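Local coordinates for putative uncharacterized protein PH0242 (Pyrococcus horikoshii, PDB 3VU1) that is the C-terminal globular domain of the archaeal oligosaccharyltransferase AglB, a mixed alpha and beta structure richer in strand than in helix and carrying a calcium ion, at residues Y298-T303 with K336-L341. Residues are numbered along the deposited sequence; the frame is centred on the assembly and turned at random.
Sequences YALNGT and KYRFIL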
ATOM      1  N   TYR A 298      -5.215   9.218  21.813  1.00 38.64           N
ATOM      2  CA  TYR A 298      -4.058   9.575  22.631  1.00 41.14           C
ATOM      3  C   TYR A 298      -3.837  11.074  22.474  1.00 40.01           C
ATOM      4  O   TYR A 298      -3.592  11.554  21.360  1.00 40.69           O
ATOM      5  CB  TYR A 298      -2.792   8.842  22.163  1.00 44.68           C
ATOM      6  CG  TYR A 298      -2.734   7.332  22.354  1.00 47.44           C
ATOM      7  CD1 TYR A 298      -3.821   6.622  22.868  1.00 45.87           C
ATOM      8  CD2 TYR A 298      -1.592   6.605  21.975  1.00 45.08           C
ATOM      9  CE1 TYR A 298      -3.770   5.245  23.031  1.00 47.22           C
ATOM     10  CE2 TYR A 298      -1.540   5.224  22.129  1.00 48.37           C
ATOM     11  CZ  TYR A 298      -2.630   4.543  22.662  1.00 48.88           C
ATOM     12  OH  TYR A 298      -2.617   3.161  22.833  1.00 49.27           O
ATOM     13  N   ALA A 299      -3.934  11.814  23.574  1.00 40.66           N
ATOM     14  CA  ALA A 299      -3.561  13.235  23.574  1.00 43.49           C
ATOM     15  C   ALA A 299      -2.052  13.339  23.652  1.00 45.33           C
ATOM     16  O   ALA A 299      -1.416  12.660  24.461  1.00 46.86           O
ATOM     17  CB  ALA A 299      -4.192  13.963  24.752  1.00 42.09           C
ATOM     18  N   LEU A 300      -1.485  14.207  22.833  1.00 47.33           N
ATOM     19  CA  LEU A 300      -0.043  14.339  22.763  1.00 51.58           C
ATOM     20  C   LEU A 300       0.429  15.767  22.819  1.00 50.16           C
ATOM     21  O   LEU A 300      -0.094  16.626  22.108  1.00 52.29           O
ATOM     22  CB  LEU A 300       0.496  13.711  21.466  1.00 57.18           C
ATOM     23  CG  LEU A 300       0.732  12.205  21.396  1.00 58.57           C
ATOM     24  CD1 LEU A 300      -0.496  11.546  20.812  1.00 59.69           C
ATOM     25  CD2 LEU A 300       1.940  11.913  20.522  1.00 60.93           C
ATOM     26  N   ASN A 301       1.441  15.993  23.650  1.00 53.15           N
ATOM     27  CA  ASN A 301       2.274  17.190  23.588  1.00 53.59           C
ATOM     28  C   ASN A 301       3.622  16.846  22.957  1.00 53.74           C
ATOM     29  O   ASN A 301       4.492  16.263  23.602  1.00 57.91           O
ATOM     30  CB  ASN A 301       2.477  17.787  24.984  1.00 54.07           C
ATOM     31  CG  ASN A 301       1.212  18.414  25.553  1.00 55.07           C
ATOM     32  OD1 ASN A 301       0.411  19.003  24.829  1.00 56.99           O
ATOM     33  ND2 ASN A 301       1.034  18.298  26.862  1.00 53.36           N
ATOM     34  N   GLY A 302       3.783  17.205  21.692  1.00 55.11           N
ATOM     35  CA  GLY A 302       4.966  16.853  20.920  1.00 57.45           C
ATOM     36  C   GLY A 302       5.033  15.361  20.667  1.00 60.20           C
ATOM     37  O   GLY A 302       4.365  14.844  19.771  1.00 71.47           O
ATOM     38  N   THR A 303       5.836  14.664  21.464  1.00 56.61           N
ATOM     39  CA  THR A 303       5.979  13.220  21.341  1.00 55.05           C
ATOM     40  C   THR A 303       5.599  12.538  22.649  1.00 54.70           C
ATOM     41  O   THR A 303       5.619  11.328  22.724  1.00 58.55           O
ATOM     42  CB  THR A 303       7.405  12.769  20.884  1.00 56.02           C
ATOM     43  OG1 THR A 303       8.327  12.847  21.983  1.00 59.58           O
ATOM     44  CG2 THR A 303       7.937  13.596  19.648  1.00 50.88           C
ATOM     45  N   LYS A 336      -1.892  17.767  19.886  1.00 40.30           N
ATOM     46  CA  LYS A 336      -2.561  17.005  18.842  1.00 43.31           C
ATOM     47  C   LYS A 336      -3.224  15.734  19.370  1.00 42.14           C
ATOM     48  O   LYS A 336      -2.902  15.274  20.467  1.00 39.02           O
ATOM     49  CB  LYS A 336      -1.597  16.668  17.707  1.00 46.75           C
ATOM     50  CG  LYS A 336      -0.411  15.814  18.103  1.00 51.11           C
ATOM     51  CD  LYS A 336       0.351  15.412  16.856  1.00 58.26           C
ATOM     52  CE  LYS A 336       1.676  14.746  17.198  1.00 63.77           C
ATOM     53  NZ  LYS A 336       2.399  14.448  15.930  1.00 68.04           N
ATOM     54  N   TYR A 337      -4.163  15.188  18.590  1.00 41.51           N
ATOM     55  CA  TYR A 337      -4.837  13.924  18.955  1.00 42.50           C
ATOM     56  C   TYR A 337      -4.537  12.793  17.964  1.00 40.33           C
ATOM     57  O   TYR A 337      -4.593  12.969  16.734  1.00 37.15           O
ATOM     58  CB  TYR A 337      -6.356  14.099  19.162  1.00 40.28           C
ATOM     59  CG  TYR A 337      -6.710  15.295  20.018  1.00 41.49           C
ATOM     60  CD1 TYR A 337      -7.139  16.482  19.432  1.00 42.09           C
ATOM     61  CD2 TYR A 337      -6.596  15.249  21.404  1.00 40.62           C
ATOM     62  CE1 TYR A 337      -7.460  17.590  20.192  1.00 42.90           C
ATOM     63  CE2 TYR A 337      -6.912  16.354  22.179  1.00 44.19           C
ATOM     64  CZ  TYR A 337      -7.343  17.525  21.561  1.00 47.54           C
ATOM     65  OH  TYR A 337      -7.659  18.643  22.303  1.00 49.94           O
ATOM     66  N   ARG A 338      -4.193  11.640  18.519  1.00 38.03           N
ATOM     67  CA  ARG A 338      -3.931  10.475  17.698  1.00 40.06           C
ATOM     68  C   ARG A 338      -5.000   9.411  17.943  1.00 37.77           C
ATOM     69  O   ARG A 338      -5.168   8.912  19.057  1.00 36.22           O
ATOM     70  CB  ARG A 338      -2.518   9.926  17.969  1.00 40.78           C
ATOM     71  CG  ARG A 338      -2.038   8.888  16.970  1.00 37.97           C
ATOM     72  CD  ARG A 338      -0.728   8.290  17.424  1.00 38.63           C
ATOM     73  NE  ARG A 338       0.371   9.165  17.073  1.00 42.46           N
ATOM     74  CZ  ARG A 338       1.556   9.162  17.666  1.00 42.71           C
ATOM     75  NH1 ARG A 338       1.797   8.319  18.672  1.00 40.77           N
ATOM     76  NH2 ARG A 338       2.491  10.017  17.260  1.00 40.01           N
ATOM     77  N   PHE A 339      -5.716   9.079  16.882  1.00 36.82           N
ATOM     78  CA  PHE A 339      -6.674   7.992  16.907  1.00 37.88           C
ATOM     79  C   PHE A 339      -5.981   6.630  16.711  1.00 37.82           C
ATOM     80  O   PHE A 339      -5.238   6.427  15.749  1.00 39.70           O
ATOM     81  CB  PHE A 339      -7.762   8.258  15.864  1.00 38.88           C
ATOM     82  CG  PHE A 339      -8.612   9.461  16.189  1.00 40.34           C
ATOM     83  CD1 PHE A 339      -8.075  10.752  16.145  1.00 39.53           C
ATOM     84  CD2 PHE A 339      -9.938   9.311  16.570  1.00 41.72           C
ATOM     85  CE1 PHE A 339      -8.843  11.863  16.452  1.00 38.47           C
ATOM     86  CE2 PHE A 339     -10.711  10.424  16.887  1.00 41.73           C
ATOM     87  CZ  PHE A 339     -10.164  11.697  16.825  1.00 38.96           C
ATOM     88  N   ILE A 340      -6.198   5.730  17.664  1.00 37.71           N
ATOM     89  CA  ILE A 340      -5.618   4.388  17.649  1.00 38.34           C
ATOM     90  C   ILE A 340      -6.655   3.270  17.511  1.00 36.53           C
ATOM     91  O   ILE A 340      -7.669   3.260  18.207  1.00 37.33           O
ATOM     92  CB  ILE A 340      -4.746   4.138  18.910  1.00 38.63           C
ATOM     93  CG1 ILE A 340      -3.281   4.481  18.635  1.00 38.13           C
ATOM     94  CG2 ILE A 340      -4.726   2.671  19.276  1.00 36.95           C
ATOM     95  CD1 ILE A 340      -3.062   5.923  18.304  1.00 36.27           C
ATOM     96  N   LEU A 341      -6.396   2.334  16.609  1.00 34.30           N
ATOM     97  CA  LEU A 341      -7.134   1.090  16.612  1.00 33.20           C
ATOM     98  C   LEU A 341      -6.219   0.041  17.223  1.00 33.24           C
ATOM     99  O   LEU A 341      -5.093  -0.145  16.770  1.00 34.75           O
ATOM    100  CB  LEU A 341      -7.565   0.700  15.195  1.00 33.51           C
ATOM    101  CG  LEU A 341      -8.497  -0.531  15.113  1.00 37.19           C
ATOM    102  CD1 LEU A 341      -9.525  -0.353  14.020  1.00 36.33           C
ATOM    103  CD2 LEU A 341      -7.766  -1.874  14.929  1.00 36.29           C
TER
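Tyr298 and Arg338 face each other as a hydrogen-bonded pair in an antiparallel beta sheet, where the end of strand 293-301 lies beside the start of strand 336-356 in the Peripheral 1 region. The evidence is a pair of reciprocal, nearly straight bonds: Tyr298 N to Arg338 O (2.8 Å, 171° at the hydrogen) and Arg338 N to Tyr298 O (2.9 Å). Leu300 and Lys336 form a second such pair, with Leu300 N 3.0 Å from Lys336 O and Lys336 N 3.1 Å from Leu300 O, and Ala299 and Tyr337 sit between them as a non-hydrogen-bonded pair.

Arg338 can be followed outward. Its CB packs 3.8 Å from Leu300 CD1. CG stands anti to the backbone N (chi1 -168°), and the chain bends at chi3. NE forms a salt bridge with Glu485 OE2 of strand 464-487, the neighbour on the far side of strand 336-356, so the arginine joins three strands. At the tip, Leu300 CD2 lies over one face of the guanidinium, displaced toward its rim and 3.8 Å from Arg338 NH2.

The Tyr298 ring shares this side of the sheet, and the side chains of Tyr298 and Ile340 cross at about a right angle. The tyrosine hydroxyl is hydrogen-bonded to Glu480, which ties down the ring's polar end. On the opposite face of the sheet, Ala299 CB reaches Tyr337 CD2 at 4.3 Å. Over one face of the Tyr298 ring, Ile340 CG1 makes a CH-pi contact 4.2 Å from the ring centroid, 19° off the normal.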